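Local coordinates for protein 5'-nucleotidase SURE (Aquifex aeolicus, PDB 2WQK) that probably hydrolyses nucleoside 5'-monophosphates to nucleoside and phosphate, using a divalent metal cation, at residues 97-102 with 215-220; 123-128 with 144-149; 173-178 with 224-229. One frame throughout, in Å; residues are numbered along the deposited sequence. Where two conformers were deposited one is given.

Contact 1 (97-102 with 215-220). With SO4 (sulfate ion), chain C.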
loop_
_atom_site.group_PDB
_atom_site.type_symbol
_atom_site.label_atom_id
_atom_site.label_comp_id
_atom_site.label_asym_id
_atom_site.label_seq_id
_atom_site.Cartn_x
_atom_site.Cartn_y
_atom_site.Cartn_z
ATOM N N PRO A 97 -18.086 -12.677 -4.647
ATOM C CA PRO A 97 -18.679 -13.367 -3.510
ATOM C C PRO A 97 -17.919 -13.240 -2.203
ATOM O O PRO A 97 -16.715 -12.938 -2.202
ATOM C CB PRO A 97 -18.704 -14.828 -3.948
ATOM C CG PRO A 97 -17.544 -14.915 -4.869
ATOM C CD PRO A 97 -17.407 -13.583 -5.580
ATOM N N ASN A 98 -18.637 -13.496 -1.108
ATOM C CA ASN A 98 -18.037 -13.648 0.215
ATOM C C ASN A 98 -18.645 -14.864 0.899
ATOM O O ASN A 98 -19.688 -14.779 1.579
ATOM C CB ASN A 98 -18.244 -12.368 0.998
ATOM C CG ASN A 98 -17.288 -11.285 0.548
ATOM O OD1 ASN A 98 -16.056 -11.434 0.670
ATOM N ND2 ASN A 98 -17.833 -10.188 -0.004
ATOM N N LEU A 99 -18.025 -16.021 0.618
ATOM C CA LEU A 99 -18.518 -17.311 1.011
ATOM C C LEU A 99 -17.512 -18.040 1.905
ATOM O O LEU A 99 -16.291 -17.830 1.830
ATOM C CB LEU A 99 -18.713 -18.175 -0.249
ATOM C CG LEU A 99 -19.791 -17.657 -1.185
ATOM C CD1 LEU A 99 -19.596 -18.198 -2.615
ATOM C CD2 LEU A 99 -21.199 -17.966 -0.672
ATOM N N GLY A 100 -18.065 -18.932 2.705
ATOM C CA GLY A 100 -17.243 -19.893 3.417
ATOM C C GLY A 100 -16.230 -19.245 4.333
ATOM O O GLY A 100 -16.463 -18.207 4.953
ATOM N N GLU A 101 -15.057 -19.853 4.359
ATOM C CA GLU A 101 -13.970 -19.437 5.245
ATOM C C GLU A 101 -13.494 -18.041 4.984
ATOM O O GLU A 101 -12.971 -17.322 5.879
ATOM C CB GLU A 101 -12.758 -20.375 5.068
ATOM C CG GLU A 101 -13.010 -21.783 5.517
ATOM C CD GLU A 101 -13.510 -21.869 6.952
ATOM O OE1 GLU A 101 -13.458 -20.854 7.686
ATOM O OE2 GLU A 101 -13.960 -22.965 7.349
ATOM N N ASP A 102 -13.645 -17.603 3.742
ATOM C CA ASP A 102 -13.167 -16.286 3.330
ATOM C C ASP A 102 -13.975 -15.053 3.882
ATOM O O ASP A 102 -13.569 -13.885 3.762
ATOM C CB ASP A 102 -12.949 -16.349 1.829
ATOM C CG ASP A 102 -11.840 -17.385 1.464
ATOM O OD1 ASP A 102 -10.745 -17.348 2.097
ATOM O OD2 ASP A 102 -12.062 -18.248 0.590
ATOM N N GLY A 215 -26.826 -27.412 1.774
ATOM C CA GLY A 215 -26.993 -26.743 3.077
ATOM C C GLY A 215 -26.003 -25.601 3.257
ATOM O O GLY A 215 -26.237 -24.721 4.079
ATOM N N THR A 216 -24.918 -25.606 2.488
ATOM C CA THR A 216 -23.915 -24.548 2.564
ATOM C C THR A 216 -24.222 -23.337 1.665
ATOM O O THR A 216 -24.972 -23.435 0.665
ATOM C CB THR A 216 -22.513 -25.045 2.205
ATOM O OG1 THR A 216 -22.454 -25.429 0.814
ATOM C CG2 THR A 216 -22.061 -26.179 3.127
ATOM N N ASP A 217 -23.595 -22.214 1.991
ATOM C CA ASP A 217 -23.655 -21.022 1.154
ATOM C C ASP A 217 -23.187 -21.298 -0.281
ATOM O O ASP A 217 -23.853 -20.922 -1.258
ATOM C CB ASP A 217 -22.906 -19.836 1.820
ATOM C CG ASP A 217 -21.457 -20.143 2.291
ATOM O OD1 ASP A 217 -20.936 -21.269 2.087
ATOM O OD2 ASP A 217 -20.864 -19.150 2.829
ATOM N N TYR A 218 -22.066 -21.988 -0.411
ATOM C CA TYR A 218 -21.531 -22.309 -1.743
ATOM C C TYR A 218 -22.546 -23.106 -2.551
ATOM O O TYR A 218 -22.810 -22.798 -3.727
ATOM C CB TYR A 218 -20.278 -23.171 -1.636
ATOM C CG TYR A 218 -19.038 -22.508 -1.156
ATOM C CD1 TYR A 218 -18.277 -21.733 -1.999
ATOM C CD2 TYR A 218 -18.592 -22.718 0.143
ATOM C CE1 TYR A 218 -17.076 -21.143 -1.552
ATOM C CE2 TYR A 218 -17.443 -22.147 0.575
ATOM C CZ TYR A 218 -16.673 -21.384 -0.281
ATOM O OH TYR A 218 -15.533 -20.822 0.237
ATOM N N TRP A 219 -23.110 -24.147 -1.946
ATOM C CA TRP A 219 -24.044 -25.010 -2.730
ATOM C C TRP A 219 -25.219 -24.193 -3.227
ATOM O O TRP A 219 -25.645 -24.325 -4.386
ATOM C CB TRP A 219 -24.535 -26.205 -1.897
ATOM C CG TRP A 219 -25.374 -27.188 -2.665
ATOM C CD1 TRP A 219 -24.945 -28.367 -3.217
ATOM C CD2 TRP A 219 -26.773 -27.077 -2.980
ATOM N NE1 TRP A 219 -25.997 -28.972 -3.864
ATOM C CE2 TRP A 219 -27.128 -28.223 -3.718
ATOM C CE3 TRP A 219 -27.765 -26.135 -2.696
ATOM C CZ2 TRP A 219 -28.406 -28.415 -4.216
ATOM C CZ3 TRP A 219 -29.058 -26.346 -3.186
ATOM C CH2 TRP A 219 -29.361 -27.478 -3.921
ATOM N N ALA A 220 -25.758 -23.316 -2.378
ATOM C CA ALA A 220 -26.959 -22.550 -2.744
ATOM C C ALA A 220 -26.659 -21.727 -3.988
ATOM O O ALA A 220 -27.405 -21.807 -4.987
ATOM C CB ALA A 220 -27.395 -21.642 -1.560
HETATM S S SO4 C . -14.541 -7.498 -0.024
HETATM O O1 SO4 C . -14.374 -8.194 -1.299
HETATM O O2 SO4 C . -14.645 -6.037 -0.332
HETATM O O3 SO4 C . -15.753 -7.874 0.609
HETATM O O4 SO4 C . -13.378 -7.724 0.893
HETATM O O HOH W 1 -14.506 -18.899 -0.811
#
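Asp217 CG is turned between its own backbone N and carbonyl carbon (chi1 51°), and this sends the carboxylate from the first turn of helix 217-222 to the loop 97-102, while Leu99, with CG anti to its carbonyl carbon (chi1 -65°), brings CD2 alongside Asp217 CB, 3.6 Å away, the two chains running in opposed senses. Gly100 N donates an almost straight bond (171°) to Asp217 OD2, 2.8 Å away, on the syn side and a little out of the carboxylate plane. The other oxygen, OD1, is met from above that plane by Tyr218 N at 2.8 Å and also receives Gly181 N. Leu99 CB sits over one face of the Tyr218 ring, a CH-pi contact near the rim, 3.6 Å from CE1. Gly100 comes close to the same ring at a slant; a CB here would run into Tyr218 OH, and the positive phi by itself suits glycine. Tyr218 OH is hydrogen-bonded to Lys182 O. Back along the loop, Asn98 ND2 donates to O3 of a sulfate (3.2 Å), probably taken from the crystallisation liquor and also held by Ser106, Gly107 and Thr108. The Gly100 N to Asp217 OD2 bond thus joins loop to helix, and a buried carboxylate met by three backbone N-H groups, one of them at a helix start, would probably be stabilised as the anion.

Contact 2 (123-128 with 144-149)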
loop_
_atom_site.group_PDB
_atom_site.type_symbol
_atom_site.label_atom_id
_atom_site.label_comp_id
_atom_site.label_asym_id
_atom_site.label_seq_id
_atom_site.Cartn_x
_atom_site.Cartn_y
_atom_site.Cartn_z
ATOM N N ILE A 123 -26.897 -6.303 7.344
ATOM C CA ILE A 123 -26.858 -7.286 6.263
ATOM C C ILE A 123 -25.767 -6.905 5.287
ATOM O O ILE A 123 -25.625 -5.734 4.922
ATOM C CB ILE A 123 -28.199 -7.303 5.453
ATOM C CG1 ILE A 123 -29.407 -7.420 6.361
ATOM C CG2 ILE A 123 -28.162 -8.386 4.440
ATOM C CD1 ILE A 123 -30.768 -7.279 5.605
ATOM N N ALA A 124 -24.990 -7.917 4.898
ATOM C CA ALA A 124 -23.964 -7.810 3.832
ATOM C C ALA A 124 -24.538 -8.483 2.567
ATOM O O ALA A 124 -25.129 -9.565 2.694
ATOM C CB ALA A 124 -22.657 -8.538 4.227
ATOM N N PHE A 125 -24.317 -7.868 1.388
ATOM C CA PHE A 125 -24.753 -8.449 0.122
ATOM C C PHE A 125 -23.542 -8.516 -0.801
ATOM O O PHE A 125 -22.838 -7.511 -0.994
ATOM C CB PHE A 125 -25.758 -7.496 -0.546
ATOM C CG PHE A 125 -27.055 -7.305 0.228
ATOM C CD1 PHE A 125 -28.046 -8.278 0.186
ATOM C CD2 PHE A 125 -27.318 -6.135 0.925
ATOM C CE1 PHE A 125 -29.248 -8.102 0.865
ATOM C CE2 PHE A 125 -28.535 -5.963 1.595
ATOM C CZ PHE A 125 -29.472 -6.930 1.558
ATOM N N SER A 126 -23.352 -9.687 -1.412
ATOM C CA SER A 126 -22.259 -9.931 -2.357
ATOM C C SER A 126 -22.793 -10.683 -3.573
ATOM O O SER A 126 -23.665 -11.522 -3.433
ATOM C CB SER A 126 -21.166 -10.771 -1.677
ATOM O OG SER A 126 -20.671 -10.079 -0.551
ATOM N N ALA A 127 -22.246 -10.333 -4.745
ATOM C CA ALA A 127 -22.578 -10.971 -6.030
ATOM C C ALA A 127 -21.678 -12.186 -6.312
ATOM O O ALA A 127 -20.454 -12.044 -6.345
ATOM C CB ALA A 127 -22.418 -9.937 -7.178
ATOM N N PHE A 128 -22.299 -13.329 -6.571
ATOM C CA PHE A 128 -21.578 -14.543 -6.950
ATOM C C PHE A 128 -21.482 -14.552 -8.460
ATOM O O PHE A 128 -22.368 -15.066 -9.170
ATOM C CB PHE A 128 -22.278 -15.794 -6.440
ATOM C CG PHE A 128 -21.597 -17.087 -6.862
ATOM C CD1 PHE A 128 -20.371 -17.450 -6.297
ATOM C CD2 PHE A 128 -22.199 -17.952 -7.753
ATOM C CE1 PHE A 128 -19.743 -18.610 -6.610
ATOM C CE2 PHE A 128 -21.572 -19.144 -8.081
ATOM C CZ PHE A 128 -20.348 -19.467 -7.512
ATOM N N ASP A 144 -36.077 -7.254 -1.821
ATOM C CA ASP A 144 -37.054 -8.230 -1.321
ATOM C C ASP A 144 -36.684 -8.658 0.103
ATOM O O ASP A 144 -37.530 -8.735 0.975
ATOM C CB ASP A 144 -37.119 -9.486 -2.202
ATOM C CG ASP A 144 -37.838 -9.257 -3.555
ATOM O OD1 ASP A 144 -38.548 -8.230 -3.735
ATOM O OD2 ASP A 144 -37.622 -10.104 -4.444
ATOM N N ILE A 145 -35.400 -8.926 0.312
ATOM C CA ILE A 145 -34.916 -9.341 1.634
ATOM C C ILE A 145 -35.059 -8.229 2.661
ATOM O O ILE A 145 -35.545 -8.476 3.762
ATOM C CB ILE A 145 -33.454 -9.888 1.509
ATOM C CG1 ILE A 145 -33.440 -11.215 0.720
ATOM C CG2 ILE A 145 -32.803 -9.990 2.884
ATOM C CD1 ILE A 145 -32.051 -11.673 0.370
ATOM N N VAL A 146 -34.643 -7.015 2.289
ATOM C CA VAL A 146 -34.755 -5.874 3.206
ATOM C C VAL A 146 -36.219 -5.669 3.622
ATOM O O VAL A 146 -36.529 -5.461 4.810
ATOM C CB VAL A 146 -34.122 -4.587 2.645
ATOM C CG1 VAL A 146 -34.416 -3.413 3.560
ATOM C CG2 VAL A 146 -32.603 -4.777 2.488
ATOM N N LYS A 147 -37.123 -5.771 2.643
ATOM C CA LYS A 147 -38.542 -5.591 2.979
ATOM C C LYS A 147 -39.022 -6.581 4.037
ATOM O O LYS A 147 -39.636 -6.202 5.049
ATOM C CB LYS A 147 -39.419 -5.653 1.738
ATOM C CG LYS A 147 -40.829 -5.208 2.036
ATOM C CD LYS A 147 -41.664 -5.222 0.763
ATOM C CE LYS A 147 -43.101 -4.775 1.113
ATOM N NZ LYS A 147 -43.994 -4.733 -0.092
ATOM N N LYS A 148 -38.641 -7.839 3.871
ATOM C CA LYS A 148 -39.010 -8.863 4.835
ATOM C C LYS A 148 -38.350 -8.649 6.199
ATOM O O LYS A 148 -38.982 -8.799 7.248
ATOM C CB LYS A 148 -38.688 -10.264 4.293
ATOM C CG LYS A 148 -39.523 -10.678 3.052
ATOM C CD LYS A 148 -39.199 -12.120 2.650
ATOM C CE LYS A 148 -39.995 -12.651 1.448
ATOM N NZ LYS A 148 -41.369 -13.032 1.863
ATOM N N VAL A 149 -37.088 -8.251 6.201
ATOM C CA VAL A 149 -36.390 -8.054 7.457
ATOM C C VAL A 149 -36.993 -6.883 8.240
ATOM O O VAL A 149 -37.082 -6.896 9.469
ATOM C CB VAL A 149 -34.884 -7.840 7.190
ATOM C CG1 VAL A 149 -34.168 -7.276 8.431
ATOM C CG2 VAL A 149 -34.262 -9.184 6.736
#
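Ile145 O accepts the backbone N-H of Val149 at 2.9 Å, and this helical bond sets two of the residues that meet strand 123-128 one turn apart on the same flank of helix 135-152. Across the contact itself no polar bond forms: the meeting is entirely of hydrocarbon, and four of its five side chains are branched aliphatics. Ile123 supplies the central probe. With CG1 anti to the carbonyl carbon and the chain then extended (chi2 174°), its CD1 methyl is carried well out from the sheet and ends among three methyl groups of the helix. It meets Val149 CG2 tip to tip at 4.1 Å, and lies 4.3 Å from Ile145 CG2 and 4.4 Å from Val146 CG2. These three methyl separations are ordinary van der Waals distances. Phe125, two residues on and therefore on the same side of the strand, reaches the helix with the far end of its ring: CZ stands 3.9 Å from Val146 CG2, a methyl that meets the ring rim close to the ring plane, its branch set roughly perpendicular to the phenylalanine chain. Ile123 CG2, from within the strand, lies over one ring face, toward its rim, 3.5 Å above the plane. Leu88 and Val162, on the flanking strands, extend the apolar layer, while Leu247 and Tyr246 of the second subunit pack against Ile145 and Val149. The short segments run nearly antiparallel, at 167°, with their axes 11.2 Å apart at closest. This is the strand-to-helix packing of a beta-alpha-beta crossover, here strand 122-128, helix 135-152 and strand 158-165, within the Rossmann-like alpha/beta core of the SurE family.

Contact 3 (173-178 with 224-229)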
loop_
_atom_site.group_PDB
_atom_site.type_symbol
_atom_site.label_atom_id
_atom_site.label_comp_id
_atom_site.label_asym_id
_atom_site.label_seq_id
_atom_site.Cartn_x
_atom_site.Cartn_y
_atom_site.Cartn_z
ATOM N N LYS A 173 -33.713 -19.104 -8.393
ATOM C CA LYS A 173 -34.578 -20.219 -8.068
ATOM C C LYS A 173 -35.319 -20.050 -6.755
ATOM O O LYS A 173 -36.379 -20.653 -6.543
ATOM C CB LYS A 173 -33.820 -21.541 -8.071
ATOM C CG LYS A 173 -33.182 -21.922 -9.368
ATOM C CD LYS A 173 -32.773 -23.386 -9.301
ATOM C CE LYS A 173 -31.848 -23.792 -10.407
ATOM N NZ LYS A 173 -31.086 -24.973 -9.895
ATOM N N GLY A 174 -34.736 -19.268 -5.843
ATOM C CA GLY A 174 -35.340 -19.085 -4.560
ATOM C C GLY A 174 -34.257 -18.547 -3.638
ATOM O O GLY A 174 -33.152 -18.257 -4.085
ATOM N N ILE A 175 -34.641 -18.435 -2.385
ATOM C CA ILE A 175 -33.745 -17.976 -1.300
ATOM C C ILE A 175 -33.667 -19.117 -0.301
ATOM O O ILE A 175 -34.694 -19.653 0.137
ATOM C CB ILE A 175 -34.315 -16.691 -0.629
ATOM C CG1 ILE A 175 -34.474 -15.547 -1.662
ATOM C CG2 ILE A 175 -33.455 -16.222 0.591
ATOM C CD1 ILE A 175 -35.148 -14.320 -1.114
ATOM N N LYS A 176 -32.435 -19.440 0.109
ATOM C CA LYS A 176 -32.169 -20.460 1.097
ATOM C C LYS A 176 -31.363 -19.893 2.270
ATOM O O LYS A 176 -30.394 -19.184 2.070
ATOM C CB LYS A 176 -31.356 -21.598 0.470
ATOM C CG LYS A 176 -32.143 -22.416 -0.572
ATOM C CD LYS A 176 -31.281 -23.479 -1.194
ATOM C CE LYS A 176 -31.009 -24.618 -0.246
ATOM N NZ LYS A 176 -32.235 -25.293 0.300
ATOM N N VAL A 177 -31.783 -20.281 3.455
ATOM C CA VAL A 177 -30.998 -20.097 4.673
ATOM C C VAL A 177 -29.900 -21.173 4.663
ATOM O O VAL A 177 -30.187 -22.356 4.480
ATOM C CB VAL A 177 -31.873 -20.210 5.925
ATOM C CG1 VAL A 177 -31.014 -20.224 7.222
ATOM C CG2 VAL A 177 -32.935 -19.107 5.923
ATOM N N THR A 178 -28.649 -20.753 4.856
ATOM C CA THR A 178 -27.478 -21.597 4.647
ATOM C C THR A 178 -26.501 -21.465 5.846
ATOM O O THR A 178 -26.578 -20.516 6.640
ATOM C CB THR A 178 -26.717 -21.162 3.383
ATOM O OG1 THR A 178 -26.331 -19.802 3.525
ATOM C CG2 THR A 178 -27.575 -21.354 2.104
ATOM N N GLY A 224 -28.038 -21.749 -8.121
ATOM C CA GLY A 224 -28.978 -20.715 -8.549
ATOM C C GLY A 224 -29.924 -20.175 -7.500
ATOM O O GLY A 224 -30.898 -19.507 -7.812
ATOM N N TYR A 225 -29.593 -20.404 -6.223
ATOM C CA TYR A 225 -30.362 -19.874 -5.120
ATOM C C TYR A 225 -29.559 -18.747 -4.431
ATOM O O TYR A 225 -28.327 -18.793 -4.358
ATOM C CB TYR A 225 -30.593 -20.948 -4.071
ATOM C CG TYR A 225 -31.441 -22.088 -4.548
ATOM C CD1 TYR A 225 -32.803 -22.029 -4.427
ATOM C CD2 TYR A 225 -30.853 -23.226 -5.049
ATOM C CE1 TYR A 225 -33.613 -23.109 -4.877
ATOM C CE2 TYR A 225 -31.627 -24.288 -5.491
ATOM C CZ TYR A 225 -32.997 -24.221 -5.388
ATOM O OH TYR A 225 -33.745 -25.300 -5.857
ATOM N N VAL A 226 -30.285 -17.794 -3.870
ATOM C CA VAL A 226 -29.700 -16.826 -2.941
ATOM C C VAL A 226 -29.356 -17.581 -1.658
ATOM O O VAL A 226 -30.117 -18.443 -1.194
ATOM C CB VAL A 226 -30.676 -15.693 -2.620
ATOM C CG1 VAL A 226 -30.079 -14.734 -1.580
ATOM C CG2 VAL A 226 -31.012 -14.947 -3.917
ATOM N N SER A 227 -28.168 -17.274 -1.111
ATOM C CA SER A 227 -27.735 -17.789 0.177
ATOM C C SER A 227 -27.856 -16.700 1.228
ATOM O O SER A 227 -27.300 -15.623 1.041
ATOM C CB SER A 227 -26.253 -18.164 0.086
ATOM O OG SER A 227 -25.689 -18.372 1.366
ATOM N N VAL A 228 -28.501 -17.028 2.345
ATOM C CA VAL A 228 -28.533 -16.127 3.507
ATOM C C VAL A 228 -28.012 -16.915 4.712
ATOM O O VAL A 228 -28.661 -17.841 5.161
ATOM C CB VAL A 228 -29.952 -15.600 3.808
ATOM C CG1 VAL A 228 -29.906 -14.667 5.012
ATOM C CG2 VAL A 228 -30.626 -14.931 2.565
ATOM N N THR A 229 -26.829 -16.523 5.231
ATOM C CA THR A 229 -26.240 -17.191 6.383
ATOM C C THR A 229 -26.319 -16.243 7.596
ATOM O O THR A 229 -25.843 -15.115 7.518
ATOM C CB THR A 229 -24.751 -17.495 6.161
ATOM O OG1 THR A 229 -24.578 -18.251 4.953
ATOM C CG2 THR A 229 -24.133 -18.247 7.385
HETATM O O HOH W 2 -31.957 -27.204 -7.502
#
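Tyr225 is held between two lysine chains, Lys173 CB over one face of its ring, 3.6 Å from CE1, and Lys176 CD over the opposite face, 3.6 Å from CG. Both are CH-pi contacts set toward the rim. Lys176 bends at chi3 (73°), which carries NZ above the ring, 5.7 Å from the centroid, too far for more than a weak cation-pi attraction. At the other end of the pairing Thr178 OG1 is gripped twice, by Ser227 OG and by Thr229 OG1, each at 2.7 Å. Between these ends the backbones join as parallel strands, 174-177 being the outermost within this chain of the main mixed sheet: Lys176 N donates to Val226 O (2.8 Å), and its carbonyl O receives Val228 N. A leucine replacing Tyr225 would probably deprive both lysine chains of the flat surface they pack on and leave them freer to move. On the other face of the sheet Ile175 CG2 touches Val228 CG2 at 3.7 Å, while Val141 and Ile145 of helix 135-152 cover Ile175 and Val226. Lys173 NZ bonds to Asn223 O. Gly224, at positive phi, is the C-prime residue of a Schellman motif that ends helix 217-222, with Tyr225 N bonding back to Ala220 O. Farther out, Val177 N donates to Glu248 OE2 of the second subunit.

How the contacts relate
Each of the three contacts touches the other two, and contacts 2 and 3 share the main mixed sheet. Contact 1 meets contact 2 where Asn98 ND2 probably bonds to Ser126 OG at 2.9 Å and Leu99 CD1 packs on Phe128 CD1 at 3.8 Å. Contact 3 lies about 10 Å, centre to centre, from each of the others: Asp217 CB of contact 1 packs on Ser227 OG at 3.2 Å, and Ile145 CG1 of contact 2 reaches Ile175 CD1 at 4.0 Å. The sodium ion, bound by Asp10, Ser40 and Asn94, is about 11 Å from the Phe125 side chain and about 12 Å from that of Asp102, whereas contact 3 lies away from the metal site.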